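Side-chain contacts in uncharacterized protein (Bacteroides ovatus, PDB 4E6F), which is of unknown function but contains a DUF4468 family domain with a TBP-like fold: residues 25-30 / 154-159; 46-51 / 160-165; 134-139 / 150-155. All blocks are in the same frame, centred on the assembly; numbering follows the deposited sequence.

Overall arrangement
All three contacts are made by helix 149-169, at successive, partly overlapping levels along it. Interaction 3 uses its first turns, against the segment around helix 133-136; interaction 1 sets its middle against strand 24-32; interaction 2 joins its later turns to helix 38-54. The centres of interactions 1 and 2 lie about 12 Å apart, but the two contacts touch, K29 CB meeting F163 CG at 3.6 Å. The centres of interactions 1 and 3, which share K154 and T155, are about 13 Å apart, whereas those of interactions 2 and 3, about 24 Å apart, lie on opposite sides of the chain's centre. The function is unknown, so no active site can be assigned; the nitrate ion beside interactions 1 and 3 probably came from the crystallisation liquor.

Interaction 1 (25-30 / 154-159). With NO3 (nitrate ion), chain C.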
loop_
_atom_site.group_PDB
_atom_site.type_symbol
_atom_site.label_atom_id
_atom_site.label_comp_id
_atom_site.label_asym_id
_atom_site.label_seq_id
_atom_site.Cartn_x
_atom_site.Cartn_y
_atom_site.Cartn_z
ATOM N N VAL A 25 11.299 -1.349 -0.773
ATOM C CA VAL A 25 10.123 -1.505 0.080
ATOM C C VAL A 25 8.995 -2.110 -0.738
ATOM O O VAL A 25 8.600 -1.557 -1.780
ATOM C CB VAL A 25 9.705 -0.170 0.731
ATOM C CG1 VAL A 25 8.338 -0.299 1.423
ATOM C CG2 VAL A 25 10.769 0.281 1.724
ATOM N N VAL A 26 8.459 -3.243 -0.263
ATOM C CA VAL A 26 7.333 -3.891 -0.918
ATOM C C VAL A 26 6.375 -4.375 0.160
ATOM O O VAL A 26 6.732 -5.294 0.902
ATOM C CB VAL A 26 7.772 -5.078 -1.812
ATOM C CG1 VAL A 26 6.561 -5.733 -2.493
ATOM C CG2 VAL A 26 8.804 -4.646 -2.860
ATOM N N PHE A 27 5.185 -3.785 0.262
ATOM C CA PHE A 27 4.173 -4.336 1.177
ATOM C C PHE A 27 3.464 -5.441 0.425
ATOM O O PHE A 27 3.241 -5.299 -0.775
ATOM C CB PHE A 27 3.172 -3.253 1.616
ATOM C CG PHE A 27 3.767 -2.144 2.444
ATOM C CD1 PHE A 27 4.286 -1.004 1.841
ATOM C CD2 PHE A 27 3.812 -2.239 3.834
ATOM C CE1 PHE A 27 4.832 0.037 2.611
ATOM C CE2 PHE A 27 4.363 -1.195 4.608
ATOM C CZ PHE A 27 4.869 -0.069 3.989
ATOM N N SER A 28 3.134 -6.536 1.082
ATOM C CA SER A 28 2.463 -7.609 0.354
ATOM C C SER A 28 1.483 -8.368 1.229
ATOM O O SER A 28 1.617 -8.420 2.463
ATOM C CB SER A 28 3.470 -8.581 -0.241
ATOM O OG SER A 28 4.198 -9.241 0.777
ATOM N N LYS A 29 0.502 -8.971 0.566
ATOM C CA LYS A 29 -0.461 -9.825 1.235
ATOM C C LYS A 29 -0.898 -10.878 0.279
ATOM O O LYS A 29 -1.185 -10.598 -0.903
ATOM C CB LYS A 29 -1.674 -9.035 1.758
ATOM C CG LYS A 29 -2.636 -9.847 2.672
ATOM C CD LYS A 29 -2.150 -9.928 4.092
ATOM C CE LYS A 29 -2.454 -8.681 4.879
ATOM N NZ LYS A 29 -1.812 -8.703 6.217
ATOM N N GLU A 30 -0.950 -12.108 0.789
ATOM C CA GLU A 30 -1.448 -13.230 0.021
ATOM C C GLU A 30 -2.884 -13.491 0.421
ATOM O O GLU A 30 -3.246 -13.335 1.614
ATOM C CB GLU A 30 -0.628 -14.507 0.249
ATOM C CG GLU A 30 0.764 -14.494 -0.354
ATOM C CD GLU A 30 1.623 -15.704 -0.032
ATOM O OE1 GLU A 30 1.335 -16.403 0.968
ATOM O OE2 GLU A 30 2.602 -15.943 -0.775
ATOM N N LYS A 154 1.513 6.167 8.741
ATOM C CA LYS A 154 0.491 6.413 7.727
ATOM C C LYS A 154 0.711 5.552 6.485
ATOM O O LYS A 154 -0.284 5.177 5.851
ATOM C CB LYS A 154 0.369 7.912 7.402
ATOM C CG LYS A 154 -0.112 8.743 8.610
ATOM C CD LYS A 154 -1.469 8.322 9.138
ATOM C CE LYS A 154 -2.035 9.291 10.152
ATOM N NZ LYS A 154 -1.662 8.939 11.551
ATOM N N THR A 155 1.971 5.199 6.156
ATOM C CA THR A 155 2.190 4.328 4.988
ATOM C C THR A 155 1.761 2.887 5.324
ATOM O O THR A 155 1.107 2.225 4.510
ATOM C CB THR A 155 3.636 4.378 4.478
ATOM O OG1 THR A 155 3.978 5.749 4.242
ATOM C CG2 THR A 155 3.811 3.578 3.163
ATOM N N VAL A 156 2.109 2.404 6.524
ATOM C CA VAL A 156 1.674 1.065 6.958
ATOM C C VAL A 156 0.125 1.025 6.992
ATOM O O VAL A 156 -0.463 0.046 6.510
ATOM C CB VAL A 156 2.316 0.647 8.319
ATOM C CG1 VAL A 156 1.655 -0.627 8.891
ATOM C CG2 VAL A 156 3.827 0.439 8.170
ATOM N N ASP A 157 -0.535 2.068 7.547
ATOM C CA ASP A 157 -2.009 2.113 7.575
ATOM C C ASP A 157 -2.575 2.080 6.156
ATOM O O ASP A 157 -3.591 1.418 5.923
ATOM C CB ASP A 157 -2.528 3.366 8.294
ATOM C CG ASP A 157 -2.222 3.406 9.782
ATOM O OD1 ASP A 157 -1.769 2.375 10.326
ATOM O OD2 ASP A 157 -2.425 4.479 10.400
ATOM N N PHE A 158 -1.937 2.824 5.234
ATOM C CA PHE A 158 -2.359 2.869 3.845
ATOM C C PHE A 158 -2.312 1.460 3.214
ATOM O O PHE A 158 -3.261 1.045 2.536
ATOM C CB PHE A 158 -1.444 3.838 3.086
ATOM C CG PHE A 158 -1.752 3.924 1.619
ATOM C CD1 PHE A 158 -2.700 4.820 1.148
ATOM C CD2 PHE A 158 -1.095 3.106 0.706
ATOM C CE1 PHE A 158 -2.999 4.898 -0.212
ATOM C CE2 PHE A 158 -1.409 3.166 -0.663
ATOM C CZ PHE A 158 -2.366 4.057 -1.103
ATOM N N ALA A 159 -1.211 0.733 3.435
ATOM C CA ALA A 159 -1.076 -0.628 2.916
ATOM C C ALA A 159 -2.128 -1.549 3.556
ATOM O O ALA A 159 -2.795 -2.319 2.835
ATOM C CB ALA A 159 0.323 -1.159 3.182
HETATM N N NO3 C . 1.139 10.491 12.707
HETATM O O1 NO3 C . 1.918 11.024 13.483
HETATM O O2 NO3 C . 0.881 9.309 12.734
HETATM O O3 NO3 C . 0.564 11.251 11.777
#
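F27, on strand 25-30, reaches the helix segment 154-159 with almost its whole side chain, and three helix residues receive it. Its CB lies 3.9 Å from the CB of A159. CG, one bond further out, comes to 3.7 Å from that same methyl, which sits over one face of the ring. The methyl is 4.0 Å from the ring centroid and 27° off the normal, a CH-pi contact displaced toward the CG and CD2 atoms. Phenylalanine suits the strand position because its flat ring offers a broad apolar face, and alanine is small enough to lie on it while the axes of segments 25-30 and 154-159 approach to 9.9 Å.

The contact joins the curved antiparallel sheet of the TBP-like fold to the long helix packed against it. Strand 24-32 is held in that sheet by pairing with strand 107-119, where F27 and L112 share backbone hydrogen bonding and I115 touches the F27 side chain; the directions of the two short segments differ by only 31°.

Farther along the ring, CE1 meets T155 CG2 at 3.7 Å and CZ meets it at 3.9 Å, an oblique approach. T155 can present this methyl because CG2 stands anti to its own backbone N, while OG1, beside that N, is occupied by W151 O. On the other flank CE2 lies 4.0 Å from V156 CG2, which arrives at the ring edge. Replacing F27 by an alanine would probably open a gap between strand and helix and leave the methyls of T155, V156 and A159 without the ring they pack on.

K154 turns aside, bent at its second and fourth torsions, and its NZ donates to nitrate O2 at 2.8 Å and, weakly, to O3.

Interaction 2 (46-51 / 160-165); sequences TKWMDE and DDMFMD
W48 turns its CG anti to the backbone N (chi1 168°), which carries the indole out from segment 46-51 of helix 38-54 toward segment 160-165 of helix 149-169, where M162 and D165 receive it. In the conformer described, M162 CG is likewise anti to its backbone N, which carries that methylene to the indole edge. The contact pairs two helices that lie against the antiparallel sheet of the TBP-like fold: M49 and M162 both touch I99 on strand 90-104, one from each helix. The nearest CA atoms of the two segments, those of W48 and D165, are 8.6 Å apart, and a long side chain such as tryptophan is suited to span the distance.

The polar half of the contact is the indole N-H. W48 NE1 donates to D165 OD2 over 2.8 Å, nearly straight at 167°. The carboxylate oxygen lies close to the ring plane, as an N-H pointing out of the ring edge demands; seen from D165, the donor arrives on the anti side and somewhat out of the carboxylate plane. The ring and carboxylate planes are turned 58° apart. D165 has a second task, since its OD1 forms a salt bridge with R176, which D161 also binds; this arginine probably steadies the negative charge and fixes the turn of the carboxylate.

The apolar half completes the fit. V166 and A169, further along helix 149-169, also touch W48. M162, a selenomethionine deposited in two conformers, comes to the indole edge near its plane, its CG 4.0 Å from W48 CH2.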
loop_
_atom_site.group_PDB
_atom_site.type_symbol
_atom_site.label_atom_id
_atom_site.label_comp_id
_atom_site.label_asym_id
_atom_site.label_seq_id
_atom_site.Cartn_x
_atom_site.Cartn_y
_atom_site.Cartn_z
ATOM N N THR A 46 -9.087 -7.294 -11.659
ATOM C CA THR A 46 -9.056 -6.193 -12.634
ATOM C C THR A 46 -10.171 -5.204 -12.289
ATOM O O THR A 46 -9.914 -3.988 -12.292
ATOM C CB THR A 46 -9.134 -6.671 -14.091
ATOM O OG1 THR A 46 -10.264 -7.512 -14.254
ATOM C CG2 THR A 46 -7.872 -7.371 -14.556
ATOM N N LYS A 47 -11.392 -5.704 -11.958
ATOM C CA LYS A 47 -12.498 -4.825 -11.589
ATOM C C LYS A 47 -12.153 -4.063 -10.311
ATOM O O LYS A 47 -12.369 -2.854 -10.235
ATOM C CB LYS A 47 -13.805 -5.621 -11.416
ATOM C CG LYS A 47 -14.442 -6.035 -12.734
ATOM N N TRP A 48 -11.591 -4.751 -9.313
ATOM C CA TRP A 48 -11.229 -4.072 -8.070
ATOM C C TRP A 48 -10.192 -2.972 -8.329
ATOM O O TRP A 48 -10.376 -1.828 -7.883
ATOM C CB TRP A 48 -10.687 -5.053 -7.017
ATOM C CG TRP A 48 -10.046 -4.332 -5.861
ATOM C CD1 TRP A 48 -10.688 -3.660 -4.864
ATOM C CD2 TRP A 48 -8.644 -4.054 -5.698
ATOM N NE1 TRP A 48 -9.782 -2.984 -4.084
ATOM C CE2 TRP A 48 -8.514 -3.213 -4.571
ATOM C CE3 TRP A 48 -7.482 -4.463 -6.382
ATOM C CZ2 TRP A 48 -7.274 -2.753 -4.118
ATOM C CZ3 TRP A 48 -6.246 -3.999 -5.937
ATOM C CH2 TRP A 48 -6.154 -3.133 -4.837
HETATM N N MSE A 49 -9.098 -3.318 -9.019
HETATM C CA MSE A 49 -8.058 -2.321 -9.207
HETATM C C MSE A 49 -8.554 -1.148 -10.048
HETATM O O MSE A 49 -8.210 -0.007 -9.763
HETATM C CB MSE A 49 -6.786 -2.912 -9.817
HETATM C CG MSE A 49 -5.620 -1.953 -9.596
HETATM SE SE MSE A 49 -4.030 -2.420 -10.590
HETATM C CE MSE A 49 -3.647 -4.092 -9.696
ATOM N N ASP A 50 -9.381 -1.438 -11.071
ATOM C CA ASP A 50 -9.928 -0.372 -11.907
ATOM C C ASP A 50 -10.736 0.613 -11.054
ATOM O O ASP A 50 -10.508 1.817 -11.120
ATOM C CB ASP A 50 -10.801 -0.972 -13.018
ATOM C CG ASP A 50 -11.299 0.031 -14.032
ATOM O OD1 ASP A 50 -10.597 1.033 -14.267
ATOM O OD2 ASP A 50 -12.365 -0.208 -14.614
ATOM N N GLU A 51 -11.663 0.093 -10.228
ATOM C CA GLU A 51 -12.485 0.952 -9.383
ATOM C C GLU A 51 -11.662 1.638 -8.296
ATOM O O GLU A 51 -11.859 2.828 -8.029
ATOM C CB GLU A 51 -13.639 0.150 -8.758
ATOM C CG GLU A 51 -14.680 -0.307 -9.771
ATOM C CD GLU A 51 -15.384 0.779 -10.569
ATOM O OE1 GLU A 51 -15.736 1.828 -9.984
ATOM O OE2 GLU A 51 -15.581 0.577 -11.788
ATOM N N ASP A 160 -2.303 -1.475 4.901
ATOM C CA ASP A 160 -3.317 -2.283 5.572
ATOM C C ASP A 160 -4.708 -2.008 5.016
ATOM O O ASP A 160 -5.513 -2.946 4.854
ATOM C CB ASP A 160 -3.313 -2.012 7.075
ATOM C CG ASP A 160 -2.121 -2.594 7.797
ATOM O OD1 ASP A 160 -1.473 -3.514 7.232
ATOM O OD2 ASP A 160 -1.903 -2.218 8.983
ATOM N N ASP A 161 -4.992 -0.730 4.718
ATOM C CA ASP A 161 -6.290 -0.353 4.166
ATOM C C ASP A 161 -6.503 -1.007 2.796
ATOM O O ASP A 161 -7.601 -1.494 2.497
ATOM C CB ASP A 161 -6.417 1.166 4.057
ATOM C CG ASP A 161 -7.827 1.611 3.737
ATOM O OD1 ASP A 161 -8.771 1.161 4.442
ATOM O OD2 ASP A 161 -8.003 2.310 2.728
HETATM N N MSE A 162 -5.451 -1.024 1.989
HETATM C CA MSE A 162 -5.523 -1.621 0.661
HETATM C C MSE A 162 -5.777 -3.112 0.738
HETATM O O MSE A 162 -6.592 -3.641 -0.023
HETATM C CB MSE A 162 -4.235 -1.374 -0.103
HETATM C CG MSE A 162 -4.310 -1.919 -1.522
HETATM SE SE MSE A 162 -2.846 -1.293 -2.590
HETATM C CE MSE A 162 -3.356 0.553 -2.752
ATOM N N PHE A 163 -5.075 -3.798 1.658
ATOM C CA PHE A 163 -5.226 -5.239 1.789
ATOM C C PHE A 163 -6.618 -5.593 2.317
ATOM O O PHE A 163 -7.181 -6.612 1.904
ATOM C CB PHE A 163 -4.106 -5.833 2.639
ATOM C CG PHE A 163 -2.740 -5.606 2.018
ATOM C CD1 PHE A 163 -2.557 -5.696 0.631
ATOM C CD2 PHE A 163 -1.632 -5.338 2.813
ATOM C CE1 PHE A 163 -1.300 -5.484 0.055
ATOM C CE2 PHE A 163 -0.373 -5.120 2.229
ATOM C CZ PHE A 163 -0.219 -5.194 0.860
HETATM N N MSE A 164 -7.193 -4.744 3.186
HETATM C CA MSE A 164 -8.568 -4.937 3.629
HETATM C C MSE A 164 -9.538 -4.758 2.434
HETATM O O MSE A 164 -10.476 -5.550 2.267
HETATM C CB MSE A 164 -8.922 -3.954 4.770
HETATM C CG MSE A 164 -10.403 -4.005 5.201
HETATM SE SE MSE A 164 -11.029 -5.751 5.861
HETATM C CE MSE A 164 -9.860 -5.909 7.425
ATOM N N ASP A 165 -9.275 -3.735 1.578
ATOM C CA ASP A 165 -10.098 -3.476 0.415
ATOM C C ASP A 165 -10.141 -4.700 -0.497
ATOM O O ASP A 165 -11.205 -5.054 -1.015
ATOM C CB ASP A 165 -9.550 -2.270 -0.349
ATOM C CG ASP A 165 -10.642 -1.406 -0.902
ATOM O OD1 ASP A 165 -11.500 -0.946 -0.102
ATOM O OD2 ASP A 165 -10.680 -1.227 -2.131
#

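Interaction 3 (134-139 / 150-155); sequences KYALNK and KWRRKT. With NO3 (nitrate ion), chain C.
R152 NH1 is gripped by two acceptors, the carboxylate oxygen OD1 of D133 in a salt bridge and the backbone oxygen of I131, while NE donates to the Y13 backbone oxygen. These bonds fix the rotation of the guanidinium and present one face to L137, whose CG lies over it, 3.7 Å above the plane and offset toward the rim. L137 CD1 comes to 3.6 Å from R152 NH2, the two side chains crossing at about a right angle. R152 gets there because CG is anti to its backbone N (chi1 179°) and the side chain runs extended to NE. A136, small enough to fit beside it, sets CB 3.7 Å from R152 CD.

On the same helix T155 OG1 donates to W151 O over 2.7 Å, and T155 N reaches that oxygen from the opposite face of its plane. R153 NH1 makes a weak hydrogen bond to nitrate O2, and K150 CB lies 3.4 Å from nitrate O1.

The contact ties the end of helix 133-136 to the early turns of helix 149-169, whose W151 packs edge-to-face against F83 of strand 72-85 and F117 of strand 107-119.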
loop_
_atom_site.group_PDB
_atom_site.type_symbol
_atom_site.label_atom_id
_atom_site.label_comp_id
_atom_site.label_asym_id
_atom_site.label_seq_id
_atom_site.Cartn_x
_atom_site.Cartn_y
_atom_site.Cartn_z
ATOM N N LYS A 134 15.947 0.679 9.078
ATOM C CA LYS A 134 17.251 1.339 9.175
ATOM C C LYS A 134 17.112 2.808 9.575
ATOM O O LYS A 134 17.905 3.305 10.384
ATOM C CB LYS A 134 17.994 1.216 7.822
ATOM C CG LYS A 134 19.425 1.742 7.824
ATOM C CD LYS A 134 20.005 1.687 6.414
ATOM C CE LYS A 134 21.300 2.451 6.294
ATOM N NZ LYS A 134 21.842 2.378 4.914
ATOM N N TYR A 135 16.116 3.508 9.009
ATOM C CA TYR A 135 15.937 4.935 9.292
ATOM C C TYR A 135 14.841 5.243 10.297
ATOM O O TYR A 135 14.967 6.226 11.025
ATOM C CB TYR A 135 15.610 5.680 7.986
ATOM C CG TYR A 135 16.735 5.566 6.984
ATOM C CD1 TYR A 135 17.892 6.331 7.116
ATOM C CD2 TYR A 135 16.672 4.652 5.936
ATOM C CE1 TYR A 135 18.961 6.183 6.235
ATOM C CE2 TYR A 135 17.734 4.496 5.046
ATOM C CZ TYR A 135 18.869 5.275 5.191
ATOM O OH TYR A 135 19.919 5.131 4.319
ATOM N N ALA A 136 13.767 4.430 10.322
ATOM C CA ALA A 136 12.542 4.762 11.042
ATOM C C ALA A 136 12.301 4.022 12.360
ATOM O O ALA A 136 11.310 4.313 13.031
ATOM C CB ALA A 136 11.350 4.566 10.120
ATOM N N LEU A 137 13.166 3.082 12.721
ATOM C CA LEU A 137 13.080 2.426 14.027
ATOM C C LEU A 137 14.314 2.766 14.800
ATOM O O LEU A 137 15.392 2.941 14.205
ATOM C CB LEU A 137 12.938 0.895 13.940
ATOM C CG LEU A 137 11.671 0.349 13.328
ATOM C CD1 LEU A 137 11.669 -1.170 13.435
ATOM C CD2 LEU A 137 10.424 0.932 13.987
ATOM N N ASN A 138 14.190 2.827 16.128
ATOM C CA ASN A 138 15.375 3.034 16.951
ATOM C C ASN A 138 16.260 1.754 16.859
ATOM O O ASN A 138 15.840 0.753 16.254
ATOM C CB ASN A 138 15.000 3.414 18.398
ATOM C CG ASN A 138 14.171 2.381 19.148
ATOM O OD1 ASN A 138 13.845 1.287 18.635
ATOM N ND2 ASN A 138 13.788 2.735 20.377
ATOM N N LYS A 139 17.482 1.806 17.396
ATOM C CA LYS A 139 18.454 0.702 17.354
ATOM C C LYS A 139 17.853 -0.633 17.850
ATOM O O LYS A 139 18.038 -1.651 17.183
ATOM C CB LYS A 139 19.697 1.055 18.190
ATOM N N LYS A 150 5.274 9.672 11.581
ATOM C CA LYS A 150 4.072 9.946 10.785
ATOM C C LYS A 150 4.162 9.270 9.423
ATOM O O LYS A 150 3.163 8.759 8.931
ATOM C CB LYS A 150 3.804 11.455 10.643
ATOM C CG LYS A 150 4.819 12.237 9.797
ATOM C CD LYS A 150 4.521 13.734 9.917
ATOM C CE LYS A 150 5.377 14.496 8.925
ATOM N NZ LYS A 150 5.238 15.984 9.097
ATOM N N TRP A 151 5.361 9.249 8.828
ATOM C CA TRP A 151 5.591 8.614 7.536
ATOM C C TRP A 151 5.381 7.106 7.612
ATOM O O TRP A 151 4.678 6.537 6.776
ATOM C CB TRP A 151 7.023 8.907 7.066
ATOM C CG TRP A 151 7.272 10.372 6.891
ATOM C CD1 TRP A 151 7.762 11.242 7.821
ATOM C CD2 TRP A 151 6.953 11.152 5.738
ATOM N NE1 TRP A 151 7.799 12.517 7.305
ATOM C CE2 TRP A 151 7.304 12.490 6.024
ATOM C CE3 TRP A 151 6.460 10.843 4.462
ATOM C CZ2 TRP A 151 7.146 13.523 5.084
ATOM C CZ3 TRP A 151 6.292 11.857 3.536
ATOM C CH2 TRP A 151 6.622 13.186 3.853
ATOM N N ARG A 152 5.992 6.465 8.607
ATOM C CA ARG A 152 5.906 5.016 8.731
ATOM C C ARG A 152 4.486 4.576 9.145
ATOM O O ARG A 152 3.929 3.649 8.536
ATOM C CB ARG A 152 6.960 4.514 9.712
ATOM C CG ARG A 152 6.908 2.989 9.893
ATOM C CD ARG A 152 8.281 2.447 10.244
ATOM N NE ARG A 152 8.238 1.046 10.701
ATOM C CZ ARG A 152 9.175 0.143 10.432
ATOM N NH1 ARG A 152 10.162 0.429 9.594
ATOM N NH2 ARG A 152 9.096 -1.075 10.951
ATOM N N ARG A 153 3.884 5.232 10.162
ATOM C CA ARG A 153 2.522 4.857 10.543
ATOM C C ARG A 153 1.536 4.989 9.386
ATOM O O ARG A 153 0.734 4.077 9.152
ATOM C CB ARG A 153 1.997 5.757 11.675
ATOM C CG ARG A 153 2.587 5.485 13.029
ATOM C CD ARG A 153 1.721 6.131 14.110
ATOM N NE ARG A 153 2.459 6.250 15.366
ATOM C CZ ARG A 153 3.109 7.340 15.777
ATOM N NH1 ARG A 153 3.073 8.459 15.059
ATOM N NH2 ARG A 153 3.768 7.329 16.927
ATOM N N LYS A 154 1.513 6.167 8.741
ATOM C CA LYS A 154 0.491 6.413 7.727
ATOM C C LYS A 154 0.711 5.552 6.485
ATOM O O LYS A 154 -0.284 5.177 5.851
ATOM C CB LYS A 154 0.369 7.912 7.402
ATOM C CG LYS A 154 -0.112 8.743 8.610
ATOM C CD LYS A 154 -1.469 8.322 9.138
ATOM C CE LYS A 154 -2.035 9.291 10.152
ATOM N NZ LYS A 154 -1.662 8.939 11.551
ATOM N N THR A 155 1.971 5.199 6.156
ATOM C CA THR A 155 2.190 4.328 4.988
ATOM C C THR A 155 1.761 2.887 5.324
ATOM O O THR A 155 1.107 2.225 4.510
ATOM C CB THR A 155 3.636 4.378 4.478
ATOM O OG1 THR A 155 3.978 5.749 4.242
ATOM C CG2 THR A 155 3.811 3.578 3.163
HETATM N N NO3 C . 1.139 10.491 12.707
HETATM O O1 NO3 C . 1.918 11.024 13.483
HETATM O O2 NO3 C . 0.881 9.309 12.734
HETATM O O3 NO3 C . 0.564 11.251 11.777
#